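PDB 3N29: carboxynorspermidine decarboxylase from Campylobacter jejuni subsp. jejuni 81116, which probably uses pyridoxal phosphate to remove the carboxyl group of carboxynorspermidine, yielding the polyamine norspermidine. Local coordinates for residues A[156-161]-A[191-196]; A[139-144]-A[181-186]; A[322-327]-A[357-362]; A[316-321]-A[370-375]. All blocks are in the same frame, centred on the assembly; numbering follows the deposited sequence. Where two conformers were deposited one is given.

Interaction 1 (A[156-161]-A[191-196]); sequences LGLRCN and VDLNAI
Leu158 and Ile196 meet on the outer side of the fifth strand of the eight-stranded β/α-barrel, where the chain returns from a long excursion to start strand 198-200. The two side chains cross at about a right angle: Ile196 CD1 lies 3.7 Å from the branch carbon, Leu158 CG, while Leu158 CD1 reaches past it to Leu193 CD2 at 3.8 Å. Ile196 owes this reach to its CG1 arm, which is trans to the carbonyl carbon (chi1 -62°) and bends again at chi2 (-61°), carrying CD1 over to the leucine; its other branch, CG2, sits 3.8 Å from Leu156 O. The type I turn from Leu193 to Ile196 is closed by Ile196 N to Leu193 O at 2.9 Å, and both its end residues reach Leu158. Overlapping its start, Asp192 OD1 takes the N-H of Asn194 in an Asx turn. Phe144 of helix 141-147 packs against Leu156, Leu158 and Ile196, so the cluster fills the layer between barrel and helix. No direct hydrogen bond joins the segments. At the more open edge, beside Ala195, a water does that job, accepting from Leu156 N at 3.0 Å and donating to Ala195 O at 2.7 Å.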
loop_
_atom_site.group_PDB
_atom_site.type_symbol
_atom_site.label_atom_id
_atom_site.label_comp_id
_atom_site.label_asym_id
_atom_site.label_seq_id
_atom_site.Cartn_x
_atom_site.Cartn_y
_atom_site.Cartn_z
ATOM N N LEU A 156 -6.539 32.272 5.302
ATOM C CA LEU A 156 -5.712 31.442 6.169
ATOM C C LEU A 156 -6.556 30.937 7.305
ATOM O O LEU A 156 -7.363 31.676 7.923
ATOM C CB LEU A 156 -4.529 32.224 6.707
ATOM C CG LEU A 156 -3.553 32.854 5.726
ATOM C CD1 LEU A 156 -2.449 33.531 6.582
ATOM C CD2 LEU A 156 -3.005 31.844 4.692
ATOM N N GLY A 157 -6.408 29.647 7.571
ATOM C CA GLY A 157 -7.083 29.019 8.704
ATOM C C GLY A 157 -6.095 28.275 9.581
ATOM O O GLY A 157 -4.931 28.018 9.179
ATOM N N LEU A 158 -6.553 27.927 10.775
ATOM C CA LEU A 158 -5.830 27.027 11.677
ATOM C C LEU A 158 -6.646 25.800 12.040
ATOM O O LEU A 158 -7.851 25.902 12.332
ATOM C CB LEU A 158 -5.448 27.731 12.968
ATOM C CG LEU A 158 -4.544 28.968 12.802
ATOM C CD1 LEU A 158 -4.536 29.790 14.084
ATOM C CD2 LEU A 158 -3.089 28.631 12.309
ATOM N N ARG A 159 -5.970 24.656 12.111
ATOM C CA ARG A 159 -6.623 23.438 12.517
ATOM C C ARG A 159 -6.590 23.335 14.035
ATOM O O ARG A 159 -5.562 23.578 14.660
ATOM C CB ARG A 159 -5.996 22.218 11.873
ATOM C CG ARG A 159 -6.648 20.963 12.405
ATOM C CD ARG A 159 -6.323 19.753 11.579
ATOM N NE ARG A 159 -7.003 18.524 11.988
ATOM C CZ ARG A 159 -6.848 17.344 11.387
ATOM N NH1 ARG A 159 -5.998 17.212 10.380
ATOM N NH2 ARG A 159 -7.525 16.279 11.799
ATOM N N CYS A 160 -7.730 22.985 14.604
ATOM C CA CYS A 160 -7.958 22.916 16.052
ATOM C C CYS A 160 -7.993 21.445 16.480
ATOM O O CYS A 160 -8.677 20.623 15.850
ATOM C CB CYS A 160 -9.294 23.532 16.334
ATOM S SG CYS A 160 -9.310 25.296 15.885
ATOM N N ASN A 161 -7.252 21.121 17.526
ATOM C CA ASN A 161 -7.232 19.780 18.083
ATOM C C ASN A 161 -8.382 19.772 19.067
ATOM O O ASN A 161 -8.297 20.367 20.089
ATOM C CB ASN A 161 -5.912 19.490 18.790
ATOM C CG ASN A 161 -5.876 18.115 19.418
ATOM O OD1 ASN A 161 -6.941 17.524 19.650
ATOM N ND2 ASN A 161 -4.634 17.586 19.727
ATOM N N VAL A 191 -2.729 34.815 21.411
ATOM C CA VAL A 191 -2.063 34.792 20.107
ATOM C C VAL A 191 -2.828 35.802 19.244
ATOM O O VAL A 191 -4.062 35.872 19.287
ATOM C CB VAL A 191 -2.048 33.374 19.463
ATOM C CG1 VAL A 191 -1.580 33.445 18.045
ATOM C CG2 VAL A 191 -1.132 32.424 20.283
ATOM N N ASP A 192 -2.073 36.622 18.523
ATOM C CA ASP A 192 -2.608 37.532 17.528
ATOM C C ASP A 192 -3.149 36.726 16.366
ATOM O O ASP A 192 -2.359 36.098 15.639
ATOM C CB ASP A 192 -1.484 38.412 16.991
ATOM C CG ASP A 192 -1.983 39.469 16.011
ATOM O OD1 ASP A 192 -3.197 39.443 15.607
ATOM O OD2 ASP A 192 -1.138 40.315 15.633
ATOM N N LEU A 193 -4.475 36.751 16.201
ATOM C CA LEU A 193 -5.186 36.010 15.146
ATOM C C LEU A 193 -5.737 36.907 14.035
ATOM O O LEU A 193 -6.570 36.456 13.225
ATOM C CB LEU A 193 -6.324 35.170 15.771
ATOM C CG LEU A 193 -5.780 34.073 16.727
ATOM C CD1 LEU A 193 -6.901 33.337 17.459
ATOM C CD2 LEU A 193 -4.891 33.076 15.945
ATOM N N ASN A 194 -5.248 38.155 13.969
ATOM C CA ASN A 194 -5.699 39.123 12.959
ATOM C C ASN A 194 -5.649 38.587 11.536
ATOM O O ASN A 194 -6.559 38.882 10.751
ATOM C CB ASN A 194 -4.879 40.427 12.999
ATOM C CG ASN A 194 -5.341 41.394 14.094
ATOM O OD1 ASN A 194 -6.212 41.053 14.903
ATOM N ND2 ASN A 194 -4.751 42.593 14.133
ATOM N N ALA A 195 -4.592 37.840 11.199
ATOM C CA ALA A 195 -4.387 37.364 9.836
ATOM C C ALA A 195 -5.185 36.097 9.535
ATOM O O ALA A 195 -5.184 35.627 8.367
ATOM C CB ALA A 195 -2.887 37.125 9.539
ATOM N N ILE A 196 -5.835 35.527 10.560
ATOM C CA ILE A 196 -6.525 34.204 10.445
ATOM C C ILE A 196 -8.023 34.383 10.206
ATOM O O ILE A 196 -8.690 35.081 11.002
ATOM C CB ILE A 196 -6.374 33.357 11.735
ATOM C CG1 ILE A 196 -4.889 33.024 12.030
ATOM C CG2 ILE A 196 -7.286 32.117 11.658
ATOM C CD1 ILE A 196 -4.149 32.215 10.975
HETATM O O HOH W 1 -6.501 35.162 6.060
#

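Interaction 2 (A[139-144]-A[181-186]); sequences NSLAQF and LGIRAK
Asn139 O and Gly182 O share one water, which donates to each carbonyl at 2.8 Å and so ties together two backbones that make no clear direct hydrogen bond. The same Asn139 O is brushed by Ile183 CG1 at 3.4 Å. Ile183 is the side chain that carries the contact: with chi1 at -57° and chi2 extended at 162°, its longer arm lies along the backbone of Ser140, with Ile183 CD1 3.8 Å from Ser140 CA. Its end then meets Leu141 at about a right angle, Ile183 CD1 to Leu141 CD2 at 4.1 Å. Gly182, at positive phi, lies next to Asn139, whose side-chain amide lies against the Leu181-Gly182 backbone. The Ser140 side chain leaves its backbone on the far side from Ile183. Its OG accepts from Gln143 N at 3.1 Å and is also hydrogen-bonded to Asp287 of the second subunit, so one hydroxyl serves both the helix start and the dimer interface. Leu181 touches Cys349 of that subunit, and its side chain lies near a bound pyridoxal phosphate. Here the loop after the fifth strand packs on a strand-to-helix junction of the β/α-barrel, where Ser140 forms the N-cap of helix 141-147.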
loop_
_atom_site.group_PDB
_atom_site.type_symbol
_atom_site.label_atom_id
_atom_site.label_comp_id
_atom_site.label_asym_id
_atom_site.label_seq_id
_atom_site.Cartn_x
_atom_site.Cartn_y
_atom_site.Cartn_z
ATOM N N ASN A 139 -1.349 23.648 10.441
ATOM C CA ASN A 139 -1.397 22.685 11.530
ATOM C C ASN A 139 -0.819 23.188 12.891
ATOM O O ASN A 139 -1.095 22.622 13.906
ATOM C CB ASN A 139 -0.666 21.383 11.130
ATOM C CG ASN A 139 -0.866 20.299 12.134
ATOM O OD1 ASN A 139 0.092 19.898 12.842
ATOM N ND2 ASN A 139 -2.119 19.858 12.268
ATOM N N SER A 140 -0.024 24.255 12.887
ATOM C CA SER A 140 0.580 24.780 14.069
ATOM C C SER A 140 0.824 26.303 13.870
ATOM O O SER A 140 0.899 26.781 12.743
ATOM C CB SER A 140 1.926 24.081 14.280
ATOM O OG SER A 140 2.880 24.530 13.286
ATOM N N LEU A 141 1.080 27.000 14.971
ATOM C CA LEU A 141 1.379 28.441 14.916
ATOM C C LEU A 141 2.695 28.711 14.197
ATOM O O LEU A 141 2.793 29.675 13.434
ATOM C CB LEU A 141 1.418 29.023 16.327
ATOM C CG LEU A 141 0.059 29.060 17.016
ATOM C CD1 LEU A 141 0.206 29.686 18.439
ATOM C CD2 LEU A 141 -0.945 29.839 16.156
ATOM N N ALA A 142 3.699 27.841 14.443
ATOM C CA ALA A 142 5.017 27.940 13.793
ATOM C C ALA A 142 4.872 27.889 12.266
ATOM O O ALA A 142 5.433 28.733 11.556
ATOM C CB ALA A 142 5.975 26.860 14.291
ATOM N N GLN A 143 4.079 26.952 11.763
ATOM C CA GLN A 143 3.912 26.813 10.324
ATOM C C GLN A 143 3.184 28.062 9.773
ATOM O O GLN A 143 3.608 28.636 8.769
ATOM C CB GLN A 143 3.149 25.534 10.004
ATOM C CG GLN A 143 3.981 24.275 10.077
ATOM C CD GLN A 143 4.338 23.791 8.715
ATOM O OE1 GLN A 143 5.501 23.566 8.380
ATOM N NE2 GLN A 143 3.347 23.654 7.917
ATOM N N PHE A 144 2.162 28.514 10.488
ATOM C CA PHE A 144 1.463 29.740 10.126
ATOM C C PHE A 144 2.466 30.921 10.112
ATOM O O PHE A 144 2.563 31.666 9.119
ATOM C CB PHE A 144 0.320 29.977 11.081
ATOM C CG PHE A 144 -0.180 31.369 11.136
ATOM C CD1 PHE A 144 -0.440 32.107 9.968
ATOM C CD2 PHE A 144 -0.436 31.958 12.370
ATOM C CE1 PHE A 144 -0.904 33.448 10.072
ATOM C CE2 PHE A 144 -0.908 33.269 12.479
ATOM C CZ PHE A 144 -1.148 34.002 11.328
ATOM N N LEU A 181 -2.220 16.439 15.215
ATOM C CA LEU A 181 -3.068 17.200 14.276
ATOM C C LEU A 181 -3.863 18.257 15.029
ATOM O O LEU A 181 -4.616 17.973 15.981
ATOM C CB LEU A 181 -3.991 16.287 13.509
ATOM C CG LEU A 181 -3.311 15.115 12.776
ATOM C CD1 LEU A 181 -4.335 14.081 12.253
ATOM C CD2 LEU A 181 -2.467 15.656 11.687
ATOM N N GLY A 182 -3.660 19.485 14.572
ATOM C CA GLY A 182 -4.236 20.689 15.163
ATOM C C GLY A 182 -3.525 21.251 16.377
ATOM O O GLY A 182 -2.698 20.605 17.016
ATOM N N ILE A 183 -3.965 22.456 16.738
ATOM C CA ILE A 183 -3.510 23.218 17.878
ATOM C C ILE A 183 -4.574 23.097 19.017
ATOM O O ILE A 183 -5.809 23.205 18.741
ATOM C CB ILE A 183 -3.384 24.720 17.377
ATOM C CG1 ILE A 183 -2.433 24.833 16.168
ATOM C CG2 ILE A 183 -2.951 25.695 18.463
ATOM C CD1 ILE A 183 -2.646 26.171 15.426
ATOM N N ARG A 184 -4.135 22.842 20.261
ATOM C CA ARG A 184 -5.028 22.684 21.405
ATOM C C ARG A 184 -5.441 24.099 21.848
ATOM O O ARG A 184 -4.735 25.091 21.572
ATOM C CB ARG A 184 -4.387 21.890 22.539
ATOM C CG ARG A 184 -4.150 20.450 22.200
ATOM C CD ARG A 184 -3.447 19.692 23.333
ATOM N NE ARG A 184 -2.102 20.218 23.525
ATOM C CZ ARG A 184 -1.352 19.985 24.613
ATOM N NH1 ARG A 184 -1.782 19.188 25.579
ATOM N NH2 ARG A 184 -0.141 20.507 24.707
ATOM N N ALA A 185 -6.611 24.200 22.445
ATOM C CA ALA A 185 -7.230 25.545 22.700
ATOM C C ALA A 185 -6.354 26.453 23.595
ATOM O O ALA A 185 -6.292 27.655 23.414
ATOM C CB ALA A 185 -8.618 25.374 23.308
ATOM N N LYS A 186 -5.614 25.871 24.513
ATOM C CA LYS A 186 -4.751 26.651 25.406
ATOM C C LYS A 186 -3.642 27.409 24.654
ATOM O O LYS A 186 -3.151 28.474 25.099
ATOM C CB LYS A 186 -4.120 25.733 26.445
ATOM C CG LYS A 186 -3.075 24.739 25.860
ATOM C CD LYS A 186 -2.667 23.765 26.948
ATOM C CE LYS A 186 -1.418 23.021 26.672
ATOM N NZ LYS A 186 -0.840 22.624 28.027
HETATM O O HOH W 2 -0.126 21.502 16.311
#

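Interaction 3 (A[322-327]-A[357-362]); sequences RILATR and EYAFDK
Leu324 pushes its side chain against the neighbouring strand, and this is the tight part of the contact: Leu324 CD1 lies 3.8 Å from Ala359 CB and 3.7 Å from Tyr358 C. Glu357, its chain extended (chi1 -169°), packs here too, with OE1 3.8 Å from Leu324 CD1 and OE2 beside Ala325 CB; its carboxylate forms a salt bridge with Lys293. A classic beta bulge shapes this end. Leu324 and Ala325 together face Glu357, and both N-H groups reach Glu357 O from the same face of its carbonyl plane, Leu324 N at 2.8 Å and Ala325 N in a longer bond at 3.3 Å. Within the bulge, Glu357 N returns a nearly straight bond (177°) to Ala325 O; on the side toward Arg322, Arg322 and Ala359 form an ordinary antiparallel hydrogen-bonded pair. On the other face Ile323 and Tyr358 run side by side, with Ile323 CG1 3.7 Å from Tyr358 CE1. The looser, partly exposed end is Arg322. Its chain bends at chi3 (-51°), bringing NH2 only within 4.1 Å of Ala359 CB; the guanidinium is held by Glu339, Ser333 and Asp334. Strand 354-360 lies between strand 321-325 and strand 340-345 in the mixed sheet, with Leu324 and Glu357 resting on Ala341 and the Tyr358 hydroxyl bonded to Ser316 O.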
loop_
_atom_site.group_PDB
_atom_site.type_symbol
_atom_site.label_atom_id
_atom_site.label_comp_id
_atom_site.label_asym_id
_atom_site.label_seq_id
_atom_site.Cartn_x
_atom_site.Cartn_y
_atom_site.Cartn_z
ATOM N N ARG A 322 -22.252 -14.644 0.417
ATOM C CA ARG A 322 -22.278 -14.260 1.822
ATOM C C ARG A 322 -20.934 -14.562 2.445
ATOM O O ARG A 322 -20.364 -15.597 2.185
ATOM C CB ARG A 322 -23.374 -14.980 2.621
ATOM C CG ARG A 322 -24.801 -14.892 1.995
ATOM C CD ARG A 322 -25.959 -15.551 2.790
ATOM N NE ARG A 322 -25.573 -16.938 3.141
ATOM C CZ ARG A 322 -24.924 -17.288 4.264
ATOM N NH1 ARG A 322 -24.641 -16.395 5.215
ATOM N NH2 ARG A 322 -24.584 -18.531 4.442
ATOM N N ILE A 323 -20.478 -13.694 3.324
ATOM C CA ILE A 323 -19.217 -13.951 4.093
ATOM C C ILE A 323 -19.478 -15.063 5.120
ATOM O O ILE A 323 -20.398 -14.960 5.981
ATOM C CB ILE A 323 -18.701 -12.685 4.787
ATOM C CG1 ILE A 323 -18.346 -11.573 3.782
ATOM C CG2 ILE A 323 -17.544 -13.033 5.800
ATOM C CD1 ILE A 323 -18.281 -10.197 4.439
ATOM N N LEU A 324 -18.671 -16.124 5.055
ATOM C CA LEU A 324 -18.681 -17.201 6.060
ATOM C C LEU A 324 -17.570 -16.998 7.115
ATOM O O LEU A 324 -17.804 -17.284 8.262
ATOM C CB LEU A 324 -18.421 -18.546 5.428
ATOM C CG LEU A 324 -19.508 -18.976 4.420
ATOM C CD1 LEU A 324 -18.970 -20.159 3.566
ATOM C CD2 LEU A 324 -20.841 -19.342 5.064
ATOM N N ALA A 325 -16.391 -16.493 6.712
ATOM C CA ALA A 325 -15.255 -16.356 7.611
ATOM C C ALA A 325 -14.308 -15.380 6.992
ATOM O O ALA A 325 -14.202 -15.304 5.754
ATOM C CB ALA A 325 -14.545 -17.673 7.866
ATOM N N THR A 326 -13.626 -14.654 7.863
ATOM C CA THR A 326 -12.556 -13.745 7.440
ATOM C C THR A 326 -11.244 -14.413 7.201
ATOM O O THR A 326 -10.961 -15.564 7.619
ATOM C CB THR A 326 -12.380 -12.604 8.504
ATOM O OG1 THR A 326 -11.695 -13.112 9.630
ATOM C CG2 THR A 326 -13.730 -11.951 8.973
ATOM N N ARG A 327 -10.356 -13.702 6.496
ATOM C CA ARG A 327 -8.955 -14.127 6.329
ATOM C C ARG A 327 -8.296 -14.424 7.638
ATOM O O ARG A 327 -7.408 -15.301 7.710
ATOM C CB ARG A 327 -8.177 -12.961 5.654
ATOM C CG ARG A 327 -6.674 -13.074 5.515
ATOM C CD ARG A 327 -6.108 -11.772 4.975
ATOM N NE ARG A 327 -4.646 -11.644 5.101
ATOM C CZ ARG A 327 -4.032 -11.010 6.077
ATOM N NH1 ARG A 327 -4.707 -10.488 7.073
ATOM N NH2 ARG A 327 -2.743 -10.919 6.073
ATOM N N GLU A 357 -13.647 -16.391 3.229
ATOM C CA GLU A 357 -14.378 -17.559 2.795
ATOM C C GLU A 357 -15.828 -17.139 2.566
ATOM O O GLU A 357 -16.392 -16.450 3.422
ATOM C CB GLU A 357 -14.366 -18.634 3.895
ATOM C CG GLU A 357 -14.869 -19.918 3.410
ATOM C CD GLU A 357 -15.028 -20.977 4.537
ATOM O OE1 GLU A 357 -15.730 -22.015 4.292
ATOM O OE2 GLU A 357 -14.509 -20.729 5.651
ATOM N N TYR A 358 -16.371 -17.453 1.393
ATOM C CA TYR A 358 -17.682 -16.970 1.006
ATOM C C TYR A 358 -18.541 -18.109 0.477
ATOM O O TYR A 358 -18.019 -19.123 -0.070
ATOM C CB TYR A 358 -17.540 -15.924 -0.120
ATOM C CG TYR A 358 -16.715 -14.677 0.171
ATOM C CD1 TYR A 358 -17.326 -13.466 0.411
ATOM C CD2 TYR A 358 -15.306 -14.713 0.193
ATOM C CE1 TYR A 358 -16.586 -12.319 0.648
ATOM C CE2 TYR A 358 -14.538 -13.523 0.443
ATOM C CZ TYR A 358 -15.191 -12.346 0.669
ATOM O OH TYR A 358 -14.462 -11.193 0.878
ATOM N N ALA A 359 -19.853 -17.933 0.636
ATOM C CA ALA A 359 -20.841 -18.876 0.254
ATOM C C ALA A 359 -21.514 -18.317 -0.986
ATOM O O ALA A 359 -21.943 -17.138 -0.965
ATOM C CB ALA A 359 -21.893 -19.023 1.339
ATOM N N PHE A 360 -21.597 -19.168 -2.014
ATOM C CA PHE A 360 -22.298 -18.878 -3.269
ATOM C C PHE A 360 -23.469 -19.863 -3.480
ATOM O O PHE A 360 -23.453 -20.965 -2.901
ATOM C CB PHE A 360 -21.319 -18.992 -4.453
ATOM C CG PHE A 360 -20.189 -17.987 -4.433
ATOM C CD1 PHE A 360 -20.259 -16.816 -5.195
ATOM C CD2 PHE A 360 -19.036 -18.216 -3.692
ATOM C CE1 PHE A 360 -19.203 -15.903 -5.235
ATOM C CE2 PHE A 360 -18.003 -17.282 -3.695
ATOM C CZ PHE A 360 -18.081 -16.129 -4.441
ATOM N N ASP A 361 -24.446 -19.462 -4.315
ATOM C CA ASP A 361 -25.595 -20.305 -4.735
ATOM C C ASP A 361 -25.282 -21.363 -5.777
ATOM O O ASP A 361 -26.107 -22.237 -6.035
ATOM C CB ASP A 361 -26.642 -19.437 -5.439
ATOM C CG ASP A 361 -27.462 -18.657 -4.488
ATOM O OD1 ASP A 361 -27.188 -18.708 -3.268
ATOM O OD2 ASP A 361 -28.419 -18.007 -4.954
ATOM N N LYS A 362 -24.144 -21.247 -6.440
ATOM C CA LYS A 362 -23.744 -22.245 -7.437
ATOM C C LYS A 362 -22.228 -22.369 -7.468
ATOM O O LYS A 362 -21.538 -21.499 -6.932
ATOM C CB LYS A 362 -24.271 -21.822 -8.811
ATOM C CG LYS A 362 -24.032 -20.368 -9.109
ATOM C CD LYS A 362 -24.124 -20.049 -10.636
ATOM C CE LYS A 362 -23.245 -18.815 -10.968
ATOM N NZ LYS A 362 -23.108 -18.591 -12.464
#

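Interaction 4 (A[316-321]-A[370-375]); sequences SEVLNA and IVFLDQ
Residues 317-319 run antiparallel beside 371-373 with a single backbone bridge, Val318 to Phe372, flanked by two direct bonds: Leu373 N to Glu317 O and Leu319 N to Val371 O, each 2.9 Å. A water completes each of these two pairs, one linking Glu317 N to Leu373 O, the other Val371 N to Leu319 O. Glu317 O is gripped twice, since Ser316 OG also donates to it at 2.8 Å, from the opposite face of the carbonyl plane to Leu373 N. Ser316 OG also lies at the edge of the Phe372 ring, near its plane, 3.8 Å from Phe372 CD1.

The inward side is apolar. Val318 lies alongside Phe372, its CG2 branch 3.5 Å from Phe372 CD1 and approaching the ring obliquely; the other branch, Val318 CG1, meets Ile370 CG2 at 3.9 Å. Ile370 CG2 in turn sits over one face of the same ring, toward the rim. The other side is nearer the surface. There Leu319, whose CG is swung anti to the main-chain nitrogen (chi1 179°), lies beside Val371, Leu319 CB to Val371 CB 3.8 Å, and Leu373 spreads CD1 to Glu317 CB and CD2 to Leu319 CB.

Strand 369-372 pairs with strand 279-290 as well, and Met355, Phe360 and Leu298 close around Ile370 and Phe372. The type II turn from Val318 to Ala321 leads the chain into strand 321-325, all within the mixed β-sheet domain that accompanies the barrel in decarboxylases of this family.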
loop_
_atom_site.group_PDB
_atom_site.type_symbol
_atom_site.label_atom_id
_atom_site.label_comp_id
_atom_site.label_asym_id
_atom_site.label_seq_id
_atom_site.Cartn_x
_atom_site.Cartn_y
_atom_site.Cartn_z
ATOM N N SER A 316 -14.337 -7.589 2.538
ATOM C CA SER A 316 -15.258 -7.095 1.529
ATOM C C SER A 316 -16.438 -8.000 1.318
ATOM O O SER A 316 -16.304 -9.227 1.317
ATOM C CB SER A 316 -14.520 -6.897 0.213
ATOM O OG SER A 316 -15.365 -6.318 -0.790
ATOM N N GLU A 317 -17.586 -7.377 1.058
ATOM C CA GLU A 317 -18.726 -8.110 0.591
ATOM C C GLU A 317 -18.485 -8.424 -0.884
ATOM O O GLU A 317 -17.681 -7.722 -1.591
ATOM C CB GLU A 317 -20.028 -7.310 0.781
ATOM C CG GLU A 317 -20.378 -6.978 2.244
ATOM C CD GLU A 317 -20.948 -8.139 3.074
ATOM O OE1 GLU A 317 -21.223 -9.265 2.494
ATOM O OE2 GLU A 317 -21.125 -7.916 4.322
ATOM N N VAL A 318 -19.100 -9.506 -1.332
ATOM C CA VAL A 318 -19.042 -9.953 -2.713
ATOM C C VAL A 318 -20.439 -10.133 -3.245
ATOM O O VAL A 318 -21.331 -10.681 -2.517
ATOM C CB VAL A 318 -18.251 -11.273 -2.822
ATOM C CG1 VAL A 318 -18.444 -11.969 -4.187
ATOM C CG2 VAL A 318 -16.759 -10.996 -2.515
ATOM N N LEU A 319 -20.665 -9.620 -4.449
ATOM C CA LEU A 319 -22.005 -9.688 -5.060
ATOM C C LEU A 319 -22.459 -11.157 -5.177
ATOM O O LEU A 319 -21.674 -11.997 -5.602
ATOM C CB LEU A 319 -21.978 -9.069 -6.422
ATOM C CG LEU A 319 -23.250 -9.059 -7.254
ATOM C CD1 LEU A 319 -24.357 -8.097 -6.705
ATOM C CD2 LEU A 319 -22.872 -8.702 -8.722
ATOM N N ASN A 320 -23.707 -11.424 -4.749
ATOM C CA ASN A 320 -24.333 -12.744 -4.756
ATOM C C ASN A 320 -23.666 -13.744 -3.850
ATOM O O ASN A 320 -23.857 -14.915 -4.020
ATOM C CB ASN A 320 -24.400 -13.358 -6.169
ATOM C CG ASN A 320 -25.164 -12.498 -7.140
ATOM O OD1 ASN A 320 -26.195 -11.938 -6.799
ATOM N ND2 ASN A 320 -24.618 -12.327 -8.354
ATOM N N ALA A 321 -22.852 -13.296 -2.906
ATOM C CA ALA A 321 -22.241 -14.222 -1.960
ATOM C C ALA A 321 -22.456 -13.742 -0.543
ATOM O O ALA A 321 -22.751 -12.533 -0.301
ATOM C CB ALA A 321 -20.715 -14.394 -2.276
ATOM N N ILE A 370 -15.941 -12.317 -10.226
ATOM C CA ILE A 370 -16.178 -12.041 -8.783
ATOM C C ILE A 370 -16.203 -10.523 -8.598
ATOM O O ILE A 370 -15.275 -9.781 -9.057
ATOM C CB ILE A 370 -15.102 -12.592 -7.942
ATOM C CG1 ILE A 370 -14.924 -14.105 -8.218
ATOM C CG2 ILE A 370 -15.291 -12.197 -6.483
ATOM C CD1 ILE A 370 -16.112 -14.945 -7.593
ATOM N N VAL A 371 -17.290 -10.027 -8.025
ATOM C CA VAL A 371 -17.525 -8.591 -7.902
ATOM C C VAL A 371 -17.400 -8.212 -6.412
ATOM O O VAL A 371 -18.264 -8.560 -5.560
ATOM C CB VAL A 371 -18.910 -8.210 -8.489
ATOM C CG1 VAL A 371 -19.214 -6.687 -8.340
ATOM C CG2 VAL A 371 -18.986 -8.684 -9.944
ATOM N N PHE A 372 -16.305 -7.562 -6.068
ATOM C CA PHE A 372 -16.070 -7.039 -4.720
ATOM C C PHE A 372 -16.793 -5.677 -4.594
ATOM O O PHE A 372 -16.509 -4.683 -5.328
ATOM C CB PHE A 372 -14.570 -6.899 -4.429
ATOM C CG PHE A 372 -13.855 -8.213 -4.326
ATOM C CD1 PHE A 372 -13.988 -8.982 -3.201
ATOM C CD2 PHE A 372 -13.134 -8.686 -5.373
ATOM C CE1 PHE A 372 -13.319 -10.262 -3.141
ATOM C CE2 PHE A 372 -12.516 -9.945 -5.357
ATOM C CZ PHE A 372 -12.605 -10.714 -4.221
ATOM N N LEU A 373 -17.690 -5.633 -3.625
ATOM C CA LEU A 373 -18.634 -4.491 -3.499
ATOM C C LEU A 373 -17.968 -3.289 -2.818
ATOM O O LEU A 373 -17.216 -3.462 -1.830
ATOM C CB LEU A 373 -19.888 -4.928 -2.700
ATOM C CG LEU A 373 -20.723 -6.009 -3.402
ATOM C CD1 LEU A 373 -21.956 -6.387 -2.482
ATOM C CD2 LEU A 373 -21.241 -5.543 -4.778
ATOM N N ASP A 374 -18.271 -2.082 -3.309
ATOM C CA ASP A 374 -17.909 -0.826 -2.632
ATOM C C ASP A 374 -16.438 -0.642 -2.522
ATOM O O ASP A 374 -15.863 -0.550 -1.411
ATOM C CB ASP A 374 -18.565 -0.727 -1.257
ATOM C CG ASP A 374 -18.419 0.652 -0.641
ATOM O OD1 ASP A 374 -18.276 1.645 -1.428
ATOM O OD2 ASP A 374 -18.511 0.740 0.633
ATOM N N GLN A 375 -15.796 -0.588 -3.674
ATOM C CA GLN A 375 -14.367 -0.530 -3.766
ATOM C C GLN A 375 -13.796 0.675 -4.534
ATOM O O GLN A 375 -12.702 0.572 -5.106
ATOM C CB GLN A 375 -13.831 -1.841 -4.341
ATOM C CG GLN A 375 -14.097 -3.095 -3.457
ATOM C CD GLN A 375 -13.438 -3.047 -2.148
ATOM O OE1 GLN A 375 -13.965 -3.551 -1.139
ATOM N NE2 GLN A 375 -12.366 -2.356 -2.092
HETATM O O HOH W 3 -17.858 -4.608 0.672
HETATM O O HOH W 4 -19.555 -11.980 -7.516
#

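Overall arrangement
The four contacts form two pairs on opposite sides of the chain's centre. Interactions 1 and 2 belong to the β/α-barrel, are buried, and share the loop between strands 155-159 and 198-200; they touch through probable backbone bonds from Ile183 to Arg159 and Asn161. Neither has a clear direct hydrogen bond across its own segments, relying on apolar packing and a bridging water. Interactions 3 and 4, about 11 Å apart between centres, lie in the β-sheet domain and are held by backbone bonding. Interaction 3 is partly exposed, and its charged side chains find their partners outside the two segments; interaction 4 is mostly buried, with Glu317 and Leu319 at the surface. Tyr358 joins them, touching Val318.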